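Local coordinates for protein D-glycero-alpha-D-manno-heptose 7-phosphate kinase (Campylobacter jejuni subsp. jejuni, PDB 4N3O) that phosphorylates D-glycero-alpha-D-manno-heptose 7-phosphate at C-1 with ATP, the kinase step on the way to the GDP-heptose used for capsule polysaccharide, at residues Y69-F74 / K97-F102; R280-A285 / G302-F307. All coordinates share one frame; numbering follows the deposited sequence.

Interaction 1: residues Y69-F74 / K97-F102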
ATOM      1  N   TYR A  69      13.874 -31.501   8.040  1.00 68.55           N
ATOM      2  CA  TYR A  69      13.597 -32.705   8.824  1.00 67.19           C
ATOM      3  C   TYR A  69      12.978 -33.753   7.944  1.00 68.48           C
ATOM      4  O   TYR A  69      12.568 -33.475   6.821  1.00 68.61           O
ATOM      5  CB  TYR A  69      12.584 -32.430   9.946  1.00 65.57           C
ATOM      6  CG  TYR A  69      12.915 -31.252  10.817  1.00 64.76           C
ATOM      7  CD1 TYR A  69      13.850 -31.356  11.849  1.00 65.66           C
ATOM      8  CD2 TYR A  69      12.292 -30.037  10.619  1.00 59.60           C
ATOM      9  CE1 TYR A  69      14.159 -30.266  12.646  1.00 65.16           C
ATOM     10  CE2 TYR A  69      12.586 -28.948  11.413  1.00 61.48           C
ATOM     11  CZ  TYR A  69      13.524 -29.059  12.419  1.00 62.62           C
ATOM     12  OH  TYR A  69      13.811 -27.956  13.192  1.00 62.19           O
ATOM     13  N   GLU A  70      12.897 -34.958   8.485  1.00 71.38           N
ATOM     14  CA  GLU A  70      12.252 -36.068   7.820  1.00 76.17           C
ATOM     15  C   GLU A  70      10.754 -36.018   8.118  1.00 72.53           C
ATOM     16  O   GLU A  70      10.340 -35.751   9.243  1.00 72.90           O
ATOM     17  CB  GLU A  70      12.835 -37.400   8.306  1.00 81.58           C
ATOM     18  CG  GLU A  70      14.207 -37.716   7.736  1.00 88.40           C
ATOM     19  CD  GLU A  70      14.168 -37.999   6.241  1.00 92.59           C
ATOM     20  OE1 GLU A  70      13.093 -38.388   5.728  1.00 90.73           O
ATOM     21  OE2 GLU A  70      15.219 -37.844   5.584  1.00 96.91           O
ATOM     22  N   SER A  71       9.954 -36.288   7.096  1.00 72.05           N
ATOM     23  CA  SER A  71       8.501 -36.293   7.204  1.00 72.65           C
ATOM     24  C   SER A  71       7.984 -37.314   8.228  1.00 75.16           C
ATOM     25  O   SER A  71       8.125 -38.516   8.028  1.00 75.61           O
ATOM     26  CB  SER A  71       7.905 -36.588   5.826  1.00 74.27           C
ATOM     27  OG  SER A  71       6.502 -36.703   5.875  1.00 79.80           O
ATOM     28  N   LYS A  72       7.404 -36.814   9.323  1.00 75.20           N
ATOM     29  CA  LYS A  72       6.809 -37.647  10.386  1.00 76.26           C
ATOM     30  C   LYS A  72       5.616 -36.922  11.040  1.00 74.09           C
ATOM     31  O   LYS A  72       5.381 -35.738  10.780  1.00 76.53           O
ATOM     32  CB  LYS A  72       7.850 -38.035  11.435  1.00 79.32           C
ATOM     33  CG  LYS A  72       8.532 -36.862  12.109  1.00 78.40           C
ATOM     34  CD  LYS A  72       9.551 -37.343  13.120  1.00 79.80           C
ATOM     35  CE  LYS A  72      10.348 -36.182  13.681  1.00 80.32           C
ATOM     36  NZ  LYS A  72      11.342 -36.654  14.678  1.00 84.38           N
ATOM     37  N   GLU A  73       4.875 -37.625  11.894  1.00 73.35           N
ATOM     38  CA  GLU A  73       3.668 -37.052  12.514  1.00 73.69           C
ATOM     39  C   GLU A  73       3.915 -35.959  13.536  1.00 68.85           C
ATOM     40  O   GLU A  73       3.119 -35.029  13.632  1.00 63.62           O
ATOM     41  CB  GLU A  73       2.791 -38.134  13.164  1.00 80.91           C
ATOM     42  CG  GLU A  73       2.137 -39.111  12.193  1.00 83.69           C
ATOM     43  CD  GLU A  73       1.000 -39.900  12.832  1.00 85.85           C
ATOM     44  OE1 GLU A  73       0.163 -39.280  13.542  1.00 82.31           O
ATOM     45  OE2 GLU A  73       0.923 -41.130  12.600  1.00 87.54           O
ATOM     46  N   PHE A  74       4.988 -36.080  14.312  1.00 67.45           N
ATOM     47  CA  PHE A  74       5.290 -35.087  15.343  1.00 65.59           C
ATOM     48  C   PHE A  74       6.742 -34.657  15.282  1.00 65.37           C
ATOM     49  O   PHE A  74       7.633 -35.494  15.254  1.00 66.13           O
ATOM     50  CB  PHE A  74       4.987 -35.651  16.738  1.00 66.49           C
ATOM     51  CG  PHE A  74       5.224 -34.669  17.866  1.00 66.86           C
ATOM     52  CD1 PHE A  74       4.223 -33.791  18.266  1.00 64.44           C
ATOM     53  CD2 PHE A  74       6.442 -34.643  18.546  1.00 68.86           C
ATOM     54  CE1 PHE A  74       4.433 -32.896  19.306  1.00 63.49           C
ATOM     55  CE2 PHE A  74       6.656 -33.751  19.588  1.00 67.72           C
ATOM     56  CZ  PHE A  74       5.649 -32.871  19.961  1.00 66.56           C
ATOM     57  N   LYS A  97      -4.017 -36.850   9.907  1.00 71.63           N
ATOM     58  CA  LYS A  97      -3.731 -38.158  10.549  1.00 77.76           C
ATOM     59  C   LYS A  97      -2.494 -38.881   9.985  1.00 78.30           C
ATOM     60  O   LYS A  97      -2.235 -40.037  10.327  1.00 80.93           O
ATOM     61  CB  LYS A  97      -4.941 -39.101  10.442  1.00 80.18           C
ATOM     62  CG  LYS A  97      -6.277 -38.474  10.791  1.00 86.09           C
ATOM     63  CD  LYS A  97      -6.267 -37.850  12.173  1.00 91.35           C
ATOM     64  CE  LYS A  97      -7.573 -37.136  12.464  1.00 91.28           C
ATOM     65  NZ  LYS A  97      -7.523 -36.512  13.811  1.00 94.04           N
ATOM     66  N   LYS A  98      -1.733 -38.194   9.143  1.00 75.24           N
ATOM     67  CA  LYS A  98      -0.563 -38.784   8.507  1.00 74.02           C
ATOM     68  C   LYS A  98       0.503 -37.706   8.244  1.00 70.31           C
ATOM     69  O   LYS A  98       0.202 -36.506   8.279  1.00 62.23           O
ATOM     70  CB  LYS A  98      -0.990 -39.438   7.194  1.00 79.58           C
ATOM     71  CG  LYS A  98      -1.682 -38.473   6.232  1.00 85.67           C
ATOM     72  CD  LYS A  98      -2.197 -39.158   4.975  1.00 92.31           C
ATOM     73  CE  LYS A  98      -1.064 -39.652   4.089  1.00 97.80           C
ATOM     74  NZ  LYS A  98      -1.579 -40.327   2.865  1.00103.82           N
ATOM     75  N   PRO A  99       1.750 -38.126   7.980  1.00 66.72           N
ATOM     76  CA  PRO A  99       2.796 -37.147   7.719  1.00 62.69           C
ATOM     77  C   PRO A  99       2.612 -36.444   6.367  1.00 63.77           C
ATOM     78  O   PRO A  99       1.901 -36.942   5.495  1.00 63.36           O
ATOM     79  CB  PRO A  99       4.083 -37.983   7.712  1.00 65.03           C
ATOM     80  CG  PRO A  99       3.705 -39.348   8.197  1.00 66.76           C
ATOM     81  CD  PRO A  99       2.251 -39.510   7.919  1.00 66.89           C
ATOM     82  N   LEU A 100       3.249 -35.290   6.212  1.00 61.49           N
ATOM     83  CA  LEU A 100       3.158 -34.517   4.977  1.00 60.60           C
ATOM     84  C   LEU A 100       4.559 -34.108   4.556  1.00 59.77           C
ATOM     85  O   LEU A 100       5.456 -33.973   5.406  1.00 58.04           O
ATOM     86  CB  LEU A 100       2.301 -33.270   5.199  1.00 56.36           C
ATOM     87  CG  LEU A 100       0.907 -33.506   5.793  1.00 54.06           C
ATOM     88  CD1 LEU A 100       0.329 -32.175   6.247  1.00 52.22           C
ATOM     89  CD2 LEU A 100      -0.024 -34.214   4.813  1.00 52.84           C
ATOM     90  N   SER A 101       4.751 -33.910   3.253  1.00 57.78           N
ATOM     91  CA  SER A 101       6.060 -33.507   2.733  1.00 57.29           C
ATOM     92  C   SER A 101       5.915 -32.186   1.963  1.00 51.88           C
ATOM     93  O   SER A 101       5.142 -32.098   1.008  1.00 51.07           O
ATOM     94  CB  SER A 101       6.653 -34.623   1.872  1.00 59.11           C
ATOM     95  OG  SER A 101       8.005 -34.348   1.523  1.00 61.90           O
ATOM     96  N   PHE A 102       6.669 -31.170   2.380  1.00 48.67           N
ATOM     97  CA  PHE A 102       6.545 -29.834   1.806  1.00 48.63           C
ATOM     98  C   PHE A 102       7.647 -28.926   2.286  1.00 49.36           C
ATOM     99  O   PHE A 102       8.362 -29.268   3.229  1.00 49.45           O
ATOM    100  CB  PHE A 102       5.257 -29.202   2.329  1.00 48.01           C
ATOM    101  CG  PHE A 102       5.272 -29.001   3.828  1.00 47.25           C
ATOM    102  CD1 PHE A 102       4.844 -30.006   4.681  1.00 48.94           C
ATOM    103  CD2 PHE A 102       5.781 -27.836   4.378  1.00 45.84           C
ATOM    104  CE1 PHE A 102       4.899 -29.842   6.056  1.00 51.63           C
ATOM    105  CE2 PHE A 102       5.823 -27.654   5.751  1.00 48.48           C
ATOM    106  CZ  PHE A 102       5.383 -28.656   6.596  1.00 50.51           C
TER

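Interaction 2: residues R280-A285 / G302-F307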
ATOM      1  N   ARG A 280      12.510  13.653  21.817  1.00 62.56           N
ATOM      2  CA  ARG A 280      13.072  14.597  20.878  1.00 61.15           C
ATOM      3  C   ARG A 280      12.389  14.401  19.516  1.00 58.22           C
ATOM      4  O   ARG A 280      12.083  15.362  18.835  1.00 52.52           O
ATOM      5  CB  ARG A 280      14.584  14.408  20.724  1.00 66.13           C
ATOM      6  CG  ARG A 280      15.303  15.711  20.369  1.00 71.04           C
ATOM      7  CD  ARG A 280      16.709  15.554  19.797  1.00 72.10           C
ATOM      8  NE  ARG A 280      16.735  15.441  18.326  1.00 75.85           N
ATOM      9  CZ  ARG A 280      16.882  14.312  17.629  1.00 70.97           C
ATOM     10  NH1 ARG A 280      17.038  13.151  18.234  1.00 73.86           N
ATOM     11  NH2 ARG A 280      16.896  14.353  16.307  1.00 67.87           N
ATOM     12  N   ILE A 281      12.142  13.145  19.135  1.00 56.69           N
ATOM     13  CA  ILE A 281      11.501  12.840  17.857  1.00 53.09           C
ATOM     14  C   ILE A 281      10.067  13.351  17.852  1.00 52.58           C
ATOM     15  O   ILE A 281       9.638  13.955  16.871  1.00 54.79           O
ATOM     16  CB  ILE A 281      11.573  11.333  17.521  1.00 54.22           C
ATOM     17  CG1 ILE A 281      13.030  10.908  17.277  1.00 57.18           C
ATOM     18  CG2 ILE A 281      10.744  11.001  16.285  1.00 49.28           C
ATOM     19  CD1 ILE A 281      13.681  11.568  16.067  1.00 59.41           C
ATOM     20  N   TYR A 282       9.340  13.134  18.949  1.00 50.99           N
ATOM     21  CA  TYR A 282       7.973  13.642  19.097  1.00 50.89           C
ATOM     22  C   TYR A 282       7.981  15.162  18.905  1.00 54.33           C
ATOM     23  O   TYR A 282       7.217  15.699  18.108  1.00 56.94           O
ATOM     24  CB  TYR A 282       7.425  13.296  20.478  1.00 54.79           C
ATOM     25  CG  TYR A 282       6.009  13.784  20.732  1.00 58.21           C
ATOM     26  CD1 TYR A 282       4.899  13.024  20.342  1.00 54.06           C
ATOM     27  CD2 TYR A 282       5.779  14.998  21.383  1.00 61.08           C
ATOM     28  CE1 TYR A 282       3.604  13.473  20.577  1.00 56.47           C
ATOM     29  CE2 TYR A 282       4.491  15.456  21.623  1.00 62.79           C
ATOM     30  CZ  TYR A 282       3.407  14.694  21.222  1.00 62.63           C
ATOM     31  OH  TYR A 282       2.133  15.164  21.466  1.00 65.00           O
ATOM     32  N   LYS A 283       8.862  15.839  19.633  1.00 57.54           N
ATOM     33  CA  LYS A 283       9.046  17.285  19.527  1.00 60.81           C
ATOM     34  C   LYS A 283       9.252  17.708  18.072  1.00 55.01           C
ATOM     35  O   LYS A 283       8.601  18.624  17.573  1.00 51.13           O
ATOM     36  CB  LYS A 283      10.291  17.680  20.316  1.00 70.15           C
ATOM     37  CG  LYS A 283      10.734  19.130  20.181  1.00 81.11           C
ATOM     38  CD  LYS A 283      12.203  19.311  20.588  1.00 92.84           C
ATOM     39  CE  LYS A 283      12.543  18.783  21.987  1.00 95.81           C
ATOM     40  NZ  LYS A 283      11.775  19.442  23.076  1.00 99.73           N
ATOM     41  N   LEU A 284      10.181  17.041  17.408  1.00 52.41           N
ATOM     42  CA  LEU A 284      10.505  17.340  16.020  1.00 53.23           C
ATOM     43  C   LEU A 284       9.292  17.179  15.103  1.00 49.65           C
ATOM     44  O   LEU A 284       9.124  17.929  14.150  1.00 54.00           O
ATOM     45  CB  LEU A 284      11.665  16.448  15.565  1.00 56.65           C
ATOM     46  CG  LEU A 284      12.021  16.324  14.074  1.00 58.23           C
ATOM     47  CD1 LEU A 284      13.309  15.542  13.913  1.00 61.02           C
ATOM     48  CD2 LEU A 284      10.934  15.628  13.287  1.00 56.93           C
ATOM     49  N   ALA A 285       8.437  16.218  15.417  1.00 46.13           N
ATOM     50  CA  ALA A 285       7.277  15.933  14.603  1.00 43.87           C
ATOM     51  C   ALA A 285       6.202  16.992  14.800  1.00 44.38           C
ATOM     52  O   ALA A 285       5.568  17.426  13.839  1.00 42.95           O
ATOM     53  CB  ALA A 285       6.743  14.531  14.916  1.00 43.42           C
ATOM     54  N   GLY A 302      10.660  -0.245  17.587  1.00 71.99           N
ATOM     55  CA  GLY A 302       9.497   0.574  17.900  1.00 66.91           C
ATOM     56  C   GLY A 302       9.099   1.514  16.778  1.00 62.07           C
ATOM     57  O   GLY A 302       9.864   1.745  15.837  1.00 59.96           O
ATOM     58  N   PHE A 303       7.896   2.063  16.881  1.00 57.73           N
ATOM     59  CA  PHE A 303       7.423   2.997  15.882  1.00 60.34           C
ATOM     60  C   PHE A 303       6.574   4.072  16.508  1.00 55.83           C
ATOM     61  O   PHE A 303       6.119   3.943  17.649  1.00 51.32           O
ATOM     62  CB  PHE A 303       6.613   2.293  14.805  1.00 59.60           C
ATOM     63  CG  PHE A 303       5.321   1.729  15.290  1.00 62.85           C
ATOM     64  CD1 PHE A 303       5.271   0.463  15.866  1.00 64.38           C
ATOM     65  CD2 PHE A 303       4.141   2.449  15.152  1.00 67.73           C
ATOM     66  CE1 PHE A 303       4.071  -0.066  16.298  1.00 60.19           C
ATOM     67  CE2 PHE A 303       2.931   1.918  15.588  1.00 67.94           C
ATOM     68  CZ  PHE A 303       2.900   0.657  16.156  1.00 60.28           C
HETATM   69  N   MSE A 304       6.400   5.154  15.761  1.00 47.34           N
HETATM   70  CA  MSE A 304       5.559   6.240  16.203  1.00 46.46           C
HETATM   71  C   MSE A 304       4.573   6.379  15.104  1.00 42.35           C
HETATM   72  O   MSE A 304       4.887   6.126  13.956  1.00 44.07           O
HETATM   73  CB  MSE A 304       6.342   7.518  16.453  1.00 49.59           C
HETATM   74  CG  MSE A 304       6.894   7.488  17.871  1.00 54.28           C
HETATM   75 SE   MSE A 304       7.995   9.068  18.253  0.78 66.13          SE
HETATM   76  CE  MSE A 304       6.792   9.782  19.635  1.00 61.96           C
ATOM     77  N   PHE A 305       3.367   6.773  15.460  1.00 41.25           N
ATOM     78  CA  PHE A 305       2.289   6.942  14.523  1.00 42.71           C
ATOM     79  C   PHE A 305       1.783   8.343  14.772  1.00 43.60           C
ATOM     80  O   PHE A 305       1.465   8.688  15.903  1.00 45.65           O
ATOM     81  CB  PHE A 305       1.251   5.867  14.824  1.00 45.05           C
ATOM     82  CG  PHE A 305       0.003   5.987  14.053  1.00 50.38           C
ATOM     83  CD1 PHE A 305       0.024   5.962  12.669  1.00 59.05           C
ATOM     84  CD2 PHE A 305      -1.211   6.023  14.699  1.00 57.38           C
ATOM     85  CE1 PHE A 305      -1.149   6.040  11.941  1.00 59.12           C
ATOM     86  CE2 PHE A 305      -2.394   6.102  13.979  1.00 62.47           C
ATOM     87  CZ  PHE A 305      -2.363   6.112  12.600  1.00 60.06           C
ATOM     88  N   PHE A 306       1.769   9.176  13.738  1.00 44.94           N
ATOM     89  CA  PHE A 306       1.336  10.574  13.900  1.00 45.51           C
ATOM     90  C   PHE A 306       0.109  10.962  13.096  1.00 44.66           C
ATOM     91  O   PHE A 306      -0.213  10.358  12.076  1.00 44.49           O
ATOM     92  CB  PHE A 306       2.438  11.550  13.452  1.00 43.53           C
ATOM     93  CG  PHE A 306       3.749  11.389  14.159  1.00 41.29           C
ATOM     94  CD1 PHE A 306       3.928  11.884  15.430  1.00 40.91           C
ATOM     95  CD2 PHE A 306       4.828  10.810  13.516  1.00 42.13           C
ATOM     96  CE1 PHE A 306       5.143  11.769  16.072  1.00 41.52           C
ATOM     97  CE2 PHE A 306       6.054  10.689  14.155  1.00 42.85           C
ATOM     98  CZ  PHE A 306       6.210  11.170  15.437  1.00 40.87           C
ATOM     99  N   PHE A 307      -0.561  11.985  13.603  1.00 47.47           N
ATOM    100  CA  PHE A 307      -1.679  12.648  12.943  1.00 50.42           C
ATOM    101  C   PHE A 307      -1.124  14.005  12.525  1.00 46.62           C
ATOM    102  O   PHE A 307      -0.546  14.726  13.338  1.00 42.03           O
ATOM    103  CB  PHE A 307      -2.874  12.823  13.857  1.00 55.54           C
ATOM    104  CG  PHE A 307      -3.889  11.752  13.722  1.00 67.05           C
ATOM    105  CD1 PHE A 307      -3.586  10.449  14.059  1.00 79.77           C
ATOM    106  CD2 PHE A 307      -5.170  12.053  13.277  1.00 76.69           C
ATOM    107  CE1 PHE A 307      -4.533   9.448  13.933  1.00 83.31           C
ATOM    108  CE2 PHE A 307      -6.121  11.065  13.151  1.00 81.71           C
ATOM    109  CZ  PHE A 307      -5.801   9.758  13.479  1.00 88.92           C
TER

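Interaction 1: residues Y69-F74 / K97-F102
At the outer rim of the N-terminal part of this GHMP kinase, S71, just past the end of strand 65-70, meets P99 and L100 in the loop that leads from helix 82-96 into strand 102-108. The two pieces of chain run nearly antiparallel, and K72 and P99 come closest, 4.8 Å between their CA atoms. One hydrogen bond spans the gap: S71 OG donates to L100 O over 3.0 Å. The hydroxyl sits over the carbonyl, tilted 73° out of its plane and not on a lone pair, with a C=O...O angle of 105°. S71 OG lies anti to its own backbone N (chi1 176°), which swings the oxygen across to the loop and also sets it 3.3 Å from P99 CB. The proline ring packs against backbone: its CB is 3.8 Å from K72 C, and its CG lies 4.2 Å from E73 N. Beyond it the extended E73 side chain reaches over the loop, its CG 4.3 Å from P99 CD. Helix 82-96 lies against both pieces: Y88 OH hydrogen-bonds to K72 O and to L100 N, P99 touches Y88, and E73 touches V92. On the sheet side, backbone bonds tie S71 to G54 and S101 to R51.

Interaction 2: residues R280-A285 / G302-F307
Helix 280-285 and strand 303-307 run nearly parallel, their axes 10.7 Å apart at closest and crossing at -22°, with A285 and F306 the nearest CA pair at 8.0 Å. No hydrogen bond joins them; alternate strand residues M304 and F306 direct their side chains at the helix, and the contact is wholly apolar. A285 CB sits over one face of the F306 ring in a CH-pi contact, 3.7 Å from the centroid and displaced toward the CE1 and CZ rim, 3.4 Å from each of these atoms. With F306 CG anti to its carbonyl carbon (chi1 -57°), the ring stands up from the strand and presents that face to the methyl. Selenomethionine M304 packs one helical turn earlier, against I281 and Y282. Its chain bends at the selenium (chi3 115°), bringing CE to 3.7 Å from Y282 CB, close to the plane of the tyrosine ring and at its edge; the two side chains cross at about a right angle. The selenium itself lies 3.9 Å from I281 CG2. Y282 CD1 makes the ring's nearest approach to F306, a loose 4.5 Å from CE1, and the rest of the ring leads away. Helix 313-320 adds L316 against A285 and L320 against F306. F303, F305 and F307 serve the other side of the strand, where W263 meets F305 and F307. Helices 276-287 and 313-320 cover one face of the four-stranded antiparallel sheet in the ferredoxin-like beta-alpha-beta-beta-alpha-beta fold of GHMP kinase C-terminal domains, here with further helices inserted after strand 202-206.

Overall arrangement
The two contacts lie on opposite sides of the chain's centre, with about 47 Å between their own centres, and share no helix or strand. Interaction 1 is a surface contact between the turn after strand 65-70 and the loop before strand 102-108, at the far edge of the N-terminal part, away from the annotated sites; interaction 2 is buried in the C-terminal part, where a helix packs on a sheet. Their chemistry follows their place. The exposed contact combines a side-chain-to-backbone hydrogen bond with proline packing on backbone, whereas the buried one rests on apolar side chains touching, with a CH-pi contact and no hydrogen bond. M304 of interaction 2 is about 10 Å, side chain to side chain, from L116, a probable ATP-binding residue.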